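Local coordinates for protein cyclic GMP-AMP synthase-like receptor (Tribolium castaneum, PDB 7LT2) that senses double-stranded RNA in the cytoplasm and joins ATP and GTP into the cyclic dinucleotide 2',3'-cGAMP as an innate immune signal, at residues A[36-39]-A[40-44]; A[102-105]-A[106-109]; A[135-138]-A[139-143]; A[199-202]-A[203-206]. All blocks are in the same frame, centred on the assembly; numbering follows the deposited sequence.

Contact 1: A[36-39]-A[40-44]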
ATOM      1  N   VAL A  36       0.323   5.139 -18.677  1.00 15.90           N
ATOM      2  CA  VAL A  36      -1.134   5.186 -18.566  1.00 15.44           C
ATOM      3  C   VAL A  36      -1.733   5.964 -19.732  1.00 17.50           C
ATOM      4  O   VAL A  36      -2.809   5.612 -20.240  1.00 15.76           O
ATOM      5  CB  VAL A  36      -1.547   5.765 -17.197  1.00 17.51           C
ATOM      6  CG1 VAL A  36      -3.034   6.142 -17.169  1.00 17.54           C
ATOM      7  CG2 VAL A  36      -1.236   4.760 -16.098  1.00 15.59           C
ATOM      8  N   GLU A  37      -1.044   7.017 -20.190  1.00 16.65           N
ATOM      9  CA  GLU A  37      -1.519   7.738 -21.370  1.00 16.80           C
ATOM     10  C   GLU A  37      -1.539   6.828 -22.589  1.00 21.10           C
ATOM     11  O   GLU A  37      -2.460   6.902 -23.415  1.00 20.08           O
ATOM     12  CB  GLU A  37      -0.654   8.973 -21.638  1.00 21.96           C
ATOM     13  CG  GLU A  37      -0.977  10.159 -20.747  1.00 25.67           C
ATOM     14  CD  GLU A  37      -2.399  10.666 -20.952  1.00 24.28           C
ATOM     15  OE1 GLU A  37      -2.805  10.867 -22.115  1.00 32.33           O
ATOM     16  OE2 GLU A  37      -3.112  10.857 -19.946  1.00 29.67           O
ATOM     17  N   GLN A  38      -0.534   5.957 -22.719  1.00 20.02           N
ATOM     18  CA  GLN A  38      -0.537   5.000 -23.821  1.00 20.20           C
ATOM     19  C   GLN A  38      -1.652   3.977 -23.657  1.00 18.29           C
ATOM     20  O   GLN A  38      -2.267   3.563 -24.647  1.00 19.80           O
ATOM     21  CB  GLN A  38       0.825   4.313 -23.928  1.00 22.17           C
ATOM     22  CG  GLN A  38       0.993   3.435 -25.170  1.00 22.30           C
ATOM     23  CD  GLN A  38       1.165   4.239 -26.449  1.00 29.36           C
ATOM     24  OE1 GLN A  38       1.107   5.472 -26.443  1.00 28.27           O
ATOM     25  NE2 GLN A  38       1.377   3.538 -27.558  1.00 29.60           N
ATOM     26  N   MET A  39      -1.938   3.569 -22.414  1.00 17.82           N
ATOM     27  CA  MET A  39      -3.066   2.673 -22.166  1.00 17.47           C
ATOM     28  C   MET A  39      -4.373   3.266 -22.685  1.00 18.65           C
ATOM     29  O   MET A  39      -5.201   2.550 -23.264  1.00 18.23           O
ATOM     30  CB  MET A  39      -3.186   2.370 -20.673  1.00 17.42           C
ATOM     31  CG  MET A  39      -2.097   1.473 -20.104  1.00 16.19           C
ATOM     32  SD  MET A  39      -2.203   1.334 -18.302  1.00 18.36           S
ATOM     33  CE  MET A  39      -3.780   0.503 -18.096  1.00 21.11           C
ATOM     34  N   LYS A  40      -4.575   4.571 -22.484  1.00 17.46           N
ATOM     35  CA  LYS A  40      -5.792   5.220 -22.967  1.00 15.36           C
ATOM     36  C   LYS A  40      -5.921   5.116 -24.483  1.00 18.72           C
ATOM     37  O   LYS A  40      -7.035   4.993 -25.007  1.00 22.88           O
ATOM     38  CB  LYS A  40      -5.810   6.689 -22.536  1.00 18.21           C
ATOM     39  CG  LYS A  40      -5.890   6.920 -21.038  1.00 18.20           C
ATOM     40  CD  LYS A  40      -5.790   8.419 -20.752  1.00 20.18           C
ATOM     41  CE  LYS A  40      -5.935   8.730 -19.273  1.00 23.41           C
ATOM     42  NZ  LYS A  40      -5.766  10.200 -19.023  1.00 25.73           N
ATOM     43  N   THR A  41      -4.797   5.169 -25.209  1.00 19.78           N
ATOM     44  CA  THR A  41      -4.862   5.067 -26.665  1.00 20.72           C
ATOM     45  C   THR A  41      -5.275   3.676 -27.131  1.00 20.66           C
ATOM     46  O   THR A  41      -5.725   3.528 -28.274  1.00 24.24           O
ATOM     47  CB  THR A  41      -3.518   5.423 -27.310  1.00 22.43           C
ATOM     48  OG1 THR A  41      -2.586   4.349 -27.110  1.00 21.69           O
ATOM     49  CG2 THR A  41      -2.956   6.701 -26.721  1.00 23.01           C
ATOM     50  N   GLN A  42      -5.140   2.666 -26.272  1.00 18.80           N
ATOM     51  CA  GLN A  42      -5.383   1.279 -26.640  1.00 20.15           C
ATOM     52  C   GLN A  42      -6.782   0.785 -26.295  1.00 23.49           C
ATOM     53  O   GLN A  42      -7.144  -0.321 -26.709  1.00 21.89           O
ATOM     54  CB  GLN A  42      -4.347   0.371 -25.962  1.00 18.62           C
ATOM     55  CG  GLN A  42      -2.938   0.630 -26.444  1.00 21.96           C
ATOM     56  CD  GLN A  42      -2.835   0.528 -27.949  1.00 25.81           C
ATOM     57  OE1 GLN A  42      -3.019  -0.546 -28.520  1.00 25.18           O
ATOM     58  NE2 GLN A  42      -2.563   1.652 -28.603  1.00 21.57           N
ATOM     59  N   ASP A  43      -7.574   1.564 -25.556  1.00 19.22           N
ATOM     60  CA  ASP A  43      -8.898   1.104 -25.158  1.00 19.35           C
ATOM     61  C   ASP A  43      -9.796   2.271 -24.771  1.00 20.05           C
ATOM     62  O   ASP A  43      -9.628   2.860 -23.696  1.00 18.01           O
ATOM     63  CB  ASP A  43      -8.800   0.118 -23.994  1.00 22.55           C
ATOM     64  CG  ASP A  43     -10.090  -0.640 -23.774  1.00 26.06           C
ATOM     65  OD1 ASP A  43     -10.398  -1.535 -24.587  1.00 42.59           O
ATOM     66  OD2 ASP A  43     -10.800  -0.339 -22.794  1.00 32.07           O
ATOM     67  N   PRO A  44     -10.771   2.621 -25.612  1.00 19.07           N
ATOM     68  CA  PRO A  44     -11.685   3.716 -25.252  1.00 18.89           C
ATOM     69  C   PRO A  44     -12.453   3.471 -23.963  1.00 17.86           C
ATOM     70  O   PRO A  44     -12.754   4.432 -23.246  1.00 17.13           O
ATOM     71  CB  PRO A  44     -12.626   3.793 -26.464  1.00 19.78           C
ATOM     72  CG  PRO A  44     -11.824   3.224 -27.595  1.00 21.03           C
ATOM     73  CD  PRO A  44     -10.986   2.136 -26.984  1.00 22.77           C
TER
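Three groups converge on the carbonyl oxygen of Gln38. The hydroxyl of Thr41 makes the short bond, OG1 donating to Gln38 O at 2.6 Å in the carbonyl plane and on a lone pair, while the backbone N atoms of Thr41 and Gln42 reach the same oxygen in weak bonds. That hydroxyl also accepts from the Gln42 amide: NE2 lies 3.1 Å from Thr41 OG1 and the bond is nearly straight, 167°, with the oxygen close to the amide plane. Thr41 can serve both because OG1 sits between its own backbone N and carbonyl carbon (chi1 74°), which turns it back over the preceding turn and leaves CG2 3.3 Å from Glu37 O. All this happens in the last turn of helix 18-42, the long helix that lies along the nucleotidyltransferase core. Here the i to i+4 pattern slackens: Lys40 N still holds Val36 O at 3.0 Å, while Gln42 N, only weakly bonded to Gln38 O, makes its better bond to Met39 O. Asp43 then starts helix 44-49 as its N-cap, its carboxylate bonded to Phe46 N. On another side of the turn, Lys40 runs out extended beyond CG, its CG 3.4 Å from Val36 O, while Glu37 bends at chi2 to meet it. Lys40 NZ and Glu37 OE2 form a salt bridge of 2.9 Å, the ammonium approaching on the syn side, 30° out of the carboxylate plane.

Contact 2: A[102-105]-A[106-109]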
ATOM      1  N   ASN A 102     -28.755  -0.681 -13.012  1.00 25.77           N
ATOM      2  CA  ASN A 102     -29.309   0.031 -14.163  1.00 26.98           C
ATOM      3  C   ASN A 102     -28.270   0.157 -15.280  1.00 23.31           C
ATOM      4  O   ASN A 102     -28.168   1.196 -15.937  1.00 22.29           O
ATOM      5  CB  ASN A 102     -29.825   1.417 -13.759  1.00 23.62           C
ATOM      6  CG  ASN A 102     -30.670   2.075 -14.848  1.00 28.01           C
ATOM      7  OD1 ASN A 102     -31.481   1.423 -15.498  1.00 31.04           O
ATOM      8  ND2 ASN A 102     -30.462   3.374 -15.056  1.00 29.23           N
ATOM      9  N   LEU A 103     -27.498  -0.904 -15.522  1.00 24.52           N
ATOM     10  CA  LEU A 103     -26.533  -0.842 -16.616  1.00 22.88           C
ATOM     11  C   LEU A 103     -27.230  -0.665 -17.961  1.00 21.78           C
ATOM     12  O   LEU A 103     -26.754   0.089 -18.816  1.00 21.54           O
ATOM     13  CB  LEU A 103     -25.646  -2.091 -16.641  1.00 20.21           C
ATOM     14  CG  LEU A 103     -24.604  -2.063 -17.768  1.00 18.94           C
ATOM     15  CD1 LEU A 103     -23.767  -0.798 -17.689  1.00 21.78           C
ATOM     16  CD2 LEU A 103     -23.708  -3.301 -17.747  1.00 20.10           C
ATOM     17  N   ASP A 104     -28.355  -1.354 -18.168  1.00 22.85           N
ATOM     18  CA  ASP A 104     -29.063  -1.231 -19.440  1.00 24.16           C
ATOM     19  C   ASP A 104     -29.490   0.206 -19.703  1.00 25.55           C
ATOM     20  O   ASP A 104     -29.370   0.697 -20.830  1.00 25.30           O
ATOM     21  CB  ASP A 104     -30.276  -2.154 -19.462  1.00 22.76           C
ATOM     22  CG  ASP A 104     -29.898  -3.615 -19.578  1.00 28.04           C
ATOM     23  OD1 ASP A 104     -28.697  -3.915 -19.735  1.00 26.96           O
ATOM     24  OD2 ASP A 104     -30.811  -4.464 -19.516  1.00 30.30           O
ATOM     25  N   GLY A 105     -30.007   0.890 -18.685  1.00 23.94           N
ATOM     26  CA  GLY A 105     -30.398   2.277 -18.868  1.00 25.50           C
ATOM     27  C   GLY A 105     -29.229   3.176 -19.206  1.00 24.10           C
ATOM     28  O   GLY A 105     -29.377   4.126 -19.977  1.00 27.26           O
ATOM     29  N   TRP A 106     -28.053   2.888 -18.640  1.00 20.89           N
ATOM     30  CA  TRP A 106     -26.858   3.638 -19.006  1.00 21.53           C
ATOM     31  C   TRP A 106     -26.456   3.358 -20.450  1.00 23.74           C
ATOM     32  O   TRP A 106     -26.050   4.273 -21.174  1.00 22.39           O
ATOM     33  CB  TRP A 106     -25.719   3.300 -18.040  1.00 20.44           C
ATOM     34  CG  TRP A 106     -24.399   3.898 -18.426  1.00 19.02           C
ATOM     35  CD1 TRP A 106     -23.255   3.226 -18.751  1.00 22.28           C
ATOM     36  CD2 TRP A 106     -24.093   5.293 -18.547  1.00 21.43           C
ATOM     37  NE1 TRP A 106     -22.255   4.116 -19.054  1.00 23.15           N
ATOM     38  CE2 TRP A 106     -22.745   5.392 -18.940  1.00 21.99           C
ATOM     39  CE3 TRP A 106     -24.827   6.467 -18.350  1.00 24.48           C
ATOM     40  CZ2 TRP A 106     -22.114   6.618 -19.143  1.00 19.53           C
ATOM     41  CZ3 TRP A 106     -24.199   7.684 -18.554  1.00 24.45           C
ATOM     42  CH2 TRP A 106     -22.854   7.750 -18.942  1.00 23.19           C
ATOM     43  N   LEU A 107     -26.555   2.097 -20.886  1.00 20.32           N
ATOM     44  CA  LEU A 107     -26.190   1.771 -22.261  1.00 20.14           C
ATOM     45  C   LEU A 107     -27.090   2.483 -23.262  1.00 24.53           C
ATOM     46  O   LEU A 107     -26.658   2.772 -24.385  1.00 28.98           O
ATOM     47  CB  LEU A 107     -26.234   0.256 -22.474  1.00 21.75           C
ATOM     48  CG  LEU A 107     -25.294  -0.569 -21.587  1.00 23.20           C
ATOM     49  CD1 LEU A 107     -25.463  -2.062 -21.856  1.00 26.30           C
ATOM     50  CD2 LEU A 107     -23.848  -0.140 -21.783  1.00 23.88           C
ATOM     51  N   ARG A 108     -28.330   2.788 -22.877  1.00 23.61           N
ATOM     52  CA  ARG A 108     -29.251   3.492 -23.762  1.00 21.17           C
ATOM     53  C   ARG A 108     -29.001   4.993 -23.802  1.00 23.32           C
ATOM     54  O   ARG A 108     -29.667   5.693 -24.574  1.00 27.69           O
ATOM     55  CB  ARG A 108     -30.698   3.214 -23.344  1.00 23.52           C
ATOM     56  CG  ARG A 108     -31.154   1.803 -23.680  1.00 24.41           C
ATOM     57  CD  ARG A 108     -32.630   1.599 -23.396  1.00 26.68           C
ATOM     58  NE  ARG A 108     -32.915   1.530 -21.968  1.00 35.89           N
ATOM     59  CZ  ARG A 108     -33.182   0.410 -21.310  1.00 41.04           C
ATOM     60  NH1 ARG A 108     -33.227  -0.762 -21.925  1.00 35.03           N
ATOM     61  NH2 ARG A 108     -33.414   0.467 -20.001  1.00 32.92           N
ATOM     62  N   GLN A 109     -28.072   5.491 -22.996  1.00 25.83           N
ATOM     63  CA  GLN A 109     -27.667   6.885 -23.043  1.00 25.77           C
ATOM     64  C   GLN A 109     -26.578   7.080 -24.093  1.00 27.89           C
ATOM     65  O   GLN A 109     -25.857   6.139 -24.435  1.00 25.87           O
ATOM     66  CB  GLN A 109     -27.161   7.328 -21.674  1.00 27.70           C
ATOM     67  CG  GLN A 109     -28.245   7.399 -20.617  1.00 34.42           C
ATOM     68  CD  GLN A 109     -29.263   8.487 -20.903  1.00 37.37           C
ATOM     69  OE1 GLN A 109     -30.261   8.256 -21.582  1.00 47.88           O
ATOM     70  NE2 GLN A 109     -29.012   9.681 -20.386  1.00 48.70           N
TER
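Leu103 and Leu107, one turn apart, make the apolar side of this short helix: Leu103 CD1 lies 4.1 Å from Leu107 CD2. The same methyl serves a second neighbour, for Leu103 CD1 also stands at the edge of the Trp106 indole, 4.2 Å from Trp106 CD1 and near the ring plane. Leu103 manages both because its CG lies opposite its backbone N (chi1 -179°), carrying the branch forward along the helix. Leu107 has its CG beside its own backbone N instead, which brings it 3.2 Å from Leu103 O.

On the polar side, Arg108 curls back at chi3 (-73°) and lays its guanidinium over the backbone, with Asp104 O 3.8 Å above the plane and over its centre. Arg108 NH2 comes 3.7 Å from Gly105 N. The carboxylate of Asp104 turns elsewhere, into a salt bridge with Arg119.

Behind these side chains stand the backbone bonds, Trp106 N to Asn102 O and Leu107 N to Leu103 O, the latter 2.9 Å long. Arg108 N is shared between Asp104 O and, weakly, Gly105 O. Farther out, Tyr115 meets the Trp106 ring edge-to-face, Leu123 touches Leu103, and Asn102 ND2 bonds to Tyr82 O. The whole is a brief surface helix of the nucleotidyltransferase domain, begun by Asn102 at the N-cap, shortly after strand 95-100, and fastened to the loop between strands 70-77 and 85-89.

Contact 3: A[135-138]-A[139-143]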
ATOM      1  N   LEU A 135      -9.342  -8.346 -13.286  1.00 17.12           N
ATOM      2  CA  LEU A 135      -7.900  -8.557 -13.359  1.00 19.57           C
ATOM      3  C   LEU A 135      -7.478  -9.037 -14.745  1.00 19.46           C
ATOM      4  O   LEU A 135      -6.447  -8.603 -15.273  1.00 19.62           O
ATOM      5  CB  LEU A 135      -7.463  -9.546 -12.277  1.00 20.84           C
ATOM      6  CG  LEU A 135      -7.496  -9.008 -10.841  1.00 21.70           C
ATOM      7  CD1 LEU A 135      -7.483 -10.152  -9.833  1.00 24.05           C
ATOM      8  CD2 LEU A 135      -6.315  -8.075 -10.590  1.00 22.02           C
ATOM      9  N   ARG A 136      -8.269  -9.924 -15.356  1.00 20.87           N
ATOM     10  CA  ARG A 136      -7.939 -10.399 -16.697  1.00 20.14           C
ATOM     11  C   ARG A 136      -8.034  -9.273 -17.717  1.00 18.36           C
ATOM     12  O   ARG A 136      -7.218  -9.196 -18.644  1.00 20.79           O
ATOM     13  CB  ARG A 136      -8.853 -11.560 -17.091  1.00 21.05           C
ATOM     14  CG  ARG A 136      -8.600 -12.813 -16.281  1.00 27.60           C
ATOM     15  CD  ARG A 136      -9.265 -14.032 -16.896  1.00 38.39           C
ATOM     16  NE  ARG A 136     -10.717 -13.968 -16.801  1.00 39.10           N
ATOM     17  CZ  ARG A 136     -11.413 -14.328 -15.731  1.00 42.48           C
ATOM     18  NH1 ARG A 136     -10.818 -14.761 -14.632  1.00 37.42           N
ATOM     19  NH2 ARG A 136     -12.740 -14.258 -15.767  1.00 47.08           N
ATOM     20  N   TRP A 137      -9.019  -8.386 -17.556  1.00 17.08           N
ATOM     21  CA  TRP A 137      -9.164  -7.260 -18.472  1.00 20.89           C
ATOM     22  C   TRP A 137      -7.965  -6.327 -18.386  1.00 18.37           C
ATOM     23  O   TRP A 137      -7.432  -5.894 -19.415  1.00 18.86           O
ATOM     24  CB  TRP A 137     -10.458  -6.510 -18.162  1.00 21.98           C
ATOM     25  CG  TRP A 137     -10.688  -5.286 -18.987  1.00 19.75           C
ATOM     26  CD1 TRP A 137     -11.230  -5.232 -20.237  1.00 20.85           C
ATOM     27  CD2 TRP A 137     -10.412  -3.936 -18.608  1.00 20.43           C
ATOM     28  NE1 TRP A 137     -11.301  -3.926 -20.666  1.00 18.47           N
ATOM     29  CE2 TRP A 137     -10.808  -3.111 -19.681  1.00 19.89           C
ATOM     30  CE3 TRP A 137      -9.876  -3.341 -17.464  1.00 18.13           C
ATOM     31  CZ2 TRP A 137     -10.674  -1.725 -19.647  1.00 21.03           C
ATOM     32  CZ3 TRP A 137      -9.741  -1.964 -17.431  1.00 21.52           C
ATOM     33  CH2 TRP A 137     -10.141  -1.171 -18.516  1.00 19.41           C
ATOM     34  N   MET A 138      -7.516  -6.015 -17.167  1.00 16.47           N
ATOM     35  CA  MET A 138      -6.376  -5.117 -17.017  1.00 16.20           C
ATOM     36  C   MET A 138      -5.090  -5.763 -17.528  1.00 18.11           C
ATOM     37  O   MET A 138      -4.279  -5.102 -18.184  1.00 19.12           O
ATOM     38  CB  MET A 138      -6.228  -4.700 -15.551  1.00 18.31           C
ATOM     39  CG  MET A 138      -5.043  -3.790 -15.277  1.00 17.53           C
ATOM     40  SD  MET A 138      -5.127  -2.234 -16.197  1.00 20.53           S
ATOM     41  CE  MET A 138      -6.448  -1.393 -15.335  1.00 22.79           C
ATOM     42  N   GLU A 139      -4.892  -7.053 -17.240  1.00 22.00           N
ATOM     43  CA  GLU A 139      -3.724  -7.764 -17.752  1.00 20.07           C
ATOM     44  C   GLU A 139      -3.673  -7.708 -19.275  1.00 20.98           C
ATOM     45  O   GLU A 139      -2.620  -7.437 -19.863  1.00 22.82           O
ATOM     46  CB  GLU A 139      -3.746  -9.214 -17.256  1.00 23.46           C
ATOM     47  CG  GLU A 139      -2.734 -10.130 -17.911  1.00 30.54           C
ATOM     48  CD  GLU A 139      -2.912 -11.583 -17.489  1.00 41.43           C
ATOM     49  OE1 GLU A 139      -3.886 -11.886 -16.768  1.00 39.95           O
ATOM     50  OE2 GLU A 139      -2.075 -12.424 -17.882  1.00 47.86           O
ATOM     51  N   SER A 140      -4.811  -7.952 -19.932  1.00 18.36           N
ATOM     52  CA  SER A 140      -4.862  -7.874 -21.388  1.00 21.38           C
ATOM     53  C   SER A 140      -4.523  -6.471 -21.881  1.00 20.82           C
ATOM     54  O   SER A 140      -3.753  -6.309 -22.835  1.00 20.39           O
ATOM     55  CB  SER A 140      -6.247  -8.306 -21.876  1.00 23.07           C
ATOM     56  OG  SER A 140      -6.397  -8.085 -23.264  1.00 27.22           O
ATOM     57  N   LEU A 141      -5.071  -5.444 -21.226  1.00 18.04           N
ATOM     58  CA  LEU A 141      -4.800  -4.068 -21.635  1.00 19.61           C
ATOM     59  C   LEU A 141      -3.331  -3.705 -21.445  1.00 18.44           C
ATOM     60  O   LEU A 141      -2.738  -3.025 -22.292  1.00 18.82           O
ATOM     61  CB  LEU A 141      -5.697  -3.109 -20.851  1.00 19.74           C
ATOM     62  CG  LEU A 141      -5.484  -1.613 -21.058  1.00 20.06           C
ATOM     63  CD1 LEU A 141      -5.558  -1.241 -22.539  1.00 21.65           C
ATOM     64  CD2 LEU A 141      -6.508  -0.843 -20.248  1.00 23.34           C
ATOM     65  N   VAL A 142      -2.723  -4.152 -20.346  1.00 19.30           N
ATOM     66  CA  VAL A 142      -1.306  -3.883 -20.123  1.00 20.36           C
ATOM     67  C   VAL A 142      -0.450  -4.554 -21.194  1.00 18.87           C
ATOM     68  O   VAL A 142       0.475  -3.938 -21.739  1.00 20.80           O
ATOM     69  CB  VAL A 142      -0.905  -4.312 -18.700  1.00 20.28           C
ATOM     70  CG1 VAL A 142       0.607  -4.253 -18.532  1.00 22.69           C
ATOM     71  CG2 VAL A 142      -1.593  -3.402 -17.681  1.00 18.62           C
ATOM     72  N   GLN A 143      -0.754  -5.816 -21.529  1.00 20.13           N
ATOM     73  CA  GLN A 143      -0.027  -6.504 -22.595  1.00 22.09           C
ATOM     74  C   GLN A 143      -0.179  -5.771 -23.922  1.00 21.41           C
ATOM     75  O   GLN A 143       0.801  -5.557 -24.647  1.00 20.99           O
ATOM     76  CB  GLN A 143      -0.524  -7.950 -22.729  1.00 25.48           C
ATOM     77  CG  GLN A 143      -0.208  -8.856 -21.546  1.00 25.95           C
ATOM     78  CD  GLN A 143       1.221  -9.370 -21.564  1.00 30.90           C
ATOM     79  OE1 GLN A 143       2.030  -8.959 -22.392  1.00 38.06           O
ATOM     80  NE2 GLN A 143       1.536 -10.273 -20.643  1.00 40.68           N
TER
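Met138 meets Val142, one turn on, in helix 131-147 of the nucleotidyltransferase fold, where this face packs between helix 18-42 and strand 188-200. Its CB sits 3.2 Å from Glu139 N, the close spacing of neighbouring residues. CG lies opposite the backbone N (chi1 178°) and is still 3.8 Å from Glu139 N. From there the chain bends at both chi2 and chi3, so that SD comes 4.0 Å from Val142 CG2, the two side chains crossing at a slant. CE ends the chain 3.9 Å from Trp137 CZ3, beside the indole of the preceding residue. The surroundings of the side chain include Met39 of helix 18-42 and Ala196 of strand 188-200, so this thioether is buried between helix and sheet.

Alongside, Trp137 and Leu141 run side by side and point the same way. Their contact is a single approach at the far end of the six-membered ring, where Trp137 CH2 meets Leu141 CD2 at 4.0 Å. The Trp137 ring also meets that of Phe122, and Phe46 of helix 44-49 packs against both residues of the pair.

Regular i to i+4 bonds support these side chains, from Glu139 N to Leu135 O at 2.9 Å through Ser140 N to Arg136 O. Val142 N to Met138 O measures 2.8 Å, and the same oxygen has Val142 CG2 pressed against it at 3.2 Å.

Contact 4: A[199-202]-A[203-206]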
ATOM      1  N   VAL A 199     -13.483   3.204  -7.804  1.00 16.69           N
ATOM      2  CA  VAL A 199     -13.543   4.292  -6.830  1.00 17.00           C
ATOM      3  C   VAL A 199     -14.977   4.800  -6.717  1.00 17.20           C
ATOM      4  O   VAL A 199     -15.721   4.832  -7.706  1.00 18.90           O
ATOM      5  CB  VAL A 199     -12.570   5.435  -7.201  1.00 17.91           C
ATOM      6  CG1 VAL A 199     -12.916   6.052  -8.558  1.00 19.08           C
ATOM      7  CG2 VAL A 199     -12.529   6.494  -6.096  1.00 18.50           C
ATOM      8  N   PHE A 200     -15.366   5.179  -5.502  1.00 17.60           N
ATOM      9  CA  PHE A 200     -16.733   5.589  -5.206  1.00 21.26           C
ATOM     10  C   PHE A 200     -16.734   6.856  -4.367  1.00 20.88           C
ATOM     11  O   PHE A 200     -15.748   7.188  -3.705  1.00 22.05           O
ATOM     12  CB  PHE A 200     -17.490   4.480  -4.478  1.00 19.46           C
ATOM     13  CG  PHE A 200     -17.547   3.204  -5.250  1.00 21.59           C
ATOM     14  CD1 PHE A 200     -18.531   3.001  -6.193  1.00 25.78           C
ATOM     15  CD2 PHE A 200     -16.591   2.220  -5.057  1.00 22.68           C
ATOM     16  CE1 PHE A 200     -18.580   1.827  -6.919  1.00 26.05           C
ATOM     17  CE2 PHE A 200     -16.635   1.048  -5.779  1.00 24.60           C
ATOM     18  CZ  PHE A 200     -17.627   0.852  -6.711  1.00 22.79           C
ATOM     19  N   SER A 201     -17.861   7.566  -4.408  1.00 22.04           N
ATOM     20  CA  SER A 201     -18.046   8.800  -3.660  1.00 30.91           C
ATOM     21  C   SER A 201     -18.522   8.498  -2.242  1.00 27.68           C
ATOM     22  O   SER A 201     -18.875   7.366  -1.896  1.00 31.38           O
ATOM     23  CB  SER A 201     -19.046   9.722  -4.364  1.00 36.12           C
ATOM     24  OG  SER A 201     -20.365   9.204  -4.270  1.00 42.22           O
ATOM     25  N   GLY A 202     -18.548   9.550  -1.423  1.00 28.69           N
ATOM     26  CA  GLY A 202     -18.810   9.382  -0.004  1.00 38.19           C
ATOM     27  C   GLY A 202     -20.144   8.736   0.308  1.00 32.88           C
ATOM     28  O   GLY A 202     -20.280   8.062   1.332  1.00 37.34           O
ATOM     29  N   ASP A 203     -21.138   8.916  -0.568  1.00 35.14           N
ATOM     30  CA  ASP A 203     -22.464   8.351  -0.334  1.00 36.90           C
ATOM     31  C   ASP A 203     -22.449   6.831  -0.254  1.00 37.96           C
ATOM     32  O   ASP A 203     -23.338   6.247   0.374  1.00 36.47           O
ATOM     33  CB  ASP A 203     -23.426   8.786  -1.441  1.00 48.74           C
ATOM     34  CG  ASP A 203     -23.549  10.290  -1.548  1.00 49.94           C
ATOM     35  OD1 ASP A 203     -23.325  10.976  -0.529  1.00 46.21           O
ATOM     36  OD2 ASP A 203     -23.874  10.783  -2.649  1.00 58.94           O
ATOM     37  N   LYS A 204     -21.471   6.177  -0.875  1.00 25.99           N
ATOM     38  CA  LYS A 204     -21.414   4.724  -0.925  1.00 28.84           C
ATOM     39  C   LYS A 204     -20.601   4.125   0.215  1.00 22.70           C
ATOM     40  O   LYS A 204     -20.444   2.900   0.261  1.00 27.40           O
ATOM     41  CB  LYS A 204     -20.835   4.268  -2.269  1.00 28.35           C
ATOM     42  CG  LYS A 204     -21.453   4.966  -3.475  1.00 39.30           C
ATOM     43  CD  LYS A 204     -22.969   4.840  -3.481  1.00 43.87           C
ATOM     44  CE  LYS A 204     -23.599   5.810  -4.473  1.00 44.40           C
ATOM     45  NZ  LYS A 204     -25.085   5.743  -4.451  1.00 43.41           N
ATOM     46  N   TRP A 205     -20.093   4.953   1.124  1.00 26.23           N
ATOM     47  CA  TRP A 205     -19.259   4.468   2.218  1.00 26.07           C
ATOM     48  C   TRP A 205     -20.033   3.452   3.058  1.00 22.83           C
ATOM     49  O   TRP A 205     -21.173   3.726   3.456  1.00 25.96           O
ATOM     50  CB  TRP A 205     -18.808   5.649   3.080  1.00 25.67           C
ATOM     51  CG  TRP A 205     -17.759   5.333   4.116  1.00 23.50           C
ATOM     52  CD1 TRP A 205     -17.945   4.681   5.300  1.00 25.02           C
ATOM     53  CD2 TRP A 205     -16.371   5.694   4.071  1.00 23.32           C
ATOM     54  NE1 TRP A 205     -16.755   4.594   5.985  1.00 23.37           N
ATOM     55  CE2 TRP A 205     -15.774   5.208   5.253  1.00 23.58           C
ATOM     56  CE3 TRP A 205     -15.575   6.372   3.143  1.00 26.92           C
ATOM     57  CZ2 TRP A 205     -14.418   5.381   5.533  1.00 22.30           C
ATOM     58  CZ3 TRP A 205     -14.224   6.541   3.423  1.00 24.58           C
ATOM     59  CH2 TRP A 205     -13.664   6.054   4.609  1.00 25.17           C
ATOM     60  N   PRO A 206     -19.459   2.282   3.347  1.00 26.63           N
ATOM     61  CA  PRO A 206     -20.215   1.241   4.063  1.00 25.88           C
ATOM     62  C   PRO A 206     -20.487   1.635   5.509  1.00 27.38           C
ATOM     63  O   PRO A 206     -19.641   2.237   6.175  1.00 25.68           O
ATOM     64  CB  PRO A 206     -19.295   0.015   3.981  1.00 25.38           C
ATOM     65  CG  PRO A 206     -17.920   0.591   3.820  1.00 25.60           C
ATOM     66  CD  PRO A 206     -18.102   1.837   2.987  1.00 26.15           C
TER
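Lys204 and Phe200 meet at their roots: Lys204 CB is 4.0 Å from Phe200 CB, and Lys204 CG stands oblique to the phenyl ring. From that shared base the two part. The Phe200 ring, with CG opposite the carbonyl carbon (chi1 -58°), turns to Ile224 of the adjoining strand, whereas the lysine bends at chi2 and carries NZ off in another direction. Trp205 leaves the turn on a different side again; its CB rests 3.3 Å from Gly202 O, and the indole swings out to Phe244 and Phe222, with NE1 bonded to Arg211 O.

Two backbone bonds close the turn beneath them. Lys204 N reaches Ser201 O at 3.0 Å, and Trp205 N reaches Gly202 O at 3.1 Å. Both are i to i+3 bonds, the mark of a 3-10 turn. Here that turn closes strand 188-200 of the nucleotidyltransferase sheet and sends the chain past Trp205, whose ring packs against Phe244, a residue that by similarity belongs to the GTP-binding site.

Contacts 1 and 3 form one packed unit, their centres 12 Å apart. Met39 CE lies 3.6 Å from Met138 SD and 3.7 Å from Leu141 CD2, and Asp43 OD2 comes 3.4 Å from Trp137 CZ2, so the end of helix 18-42 is seated against helix 131-147. Contact 3 is also near the probable catalytic metal site: the side chain of Leu135 is about 9 Å from that of Asp193 and about 10 Å from that of Asp72. Contact 4 ends the strand that carries Asp193 and borders the probable nucleotide site through Trp205, whose side chain is about 3 Å from that of Phe244. Contact 2 stands apart at the surface, its nearest atoms about 10 Å from contact 1.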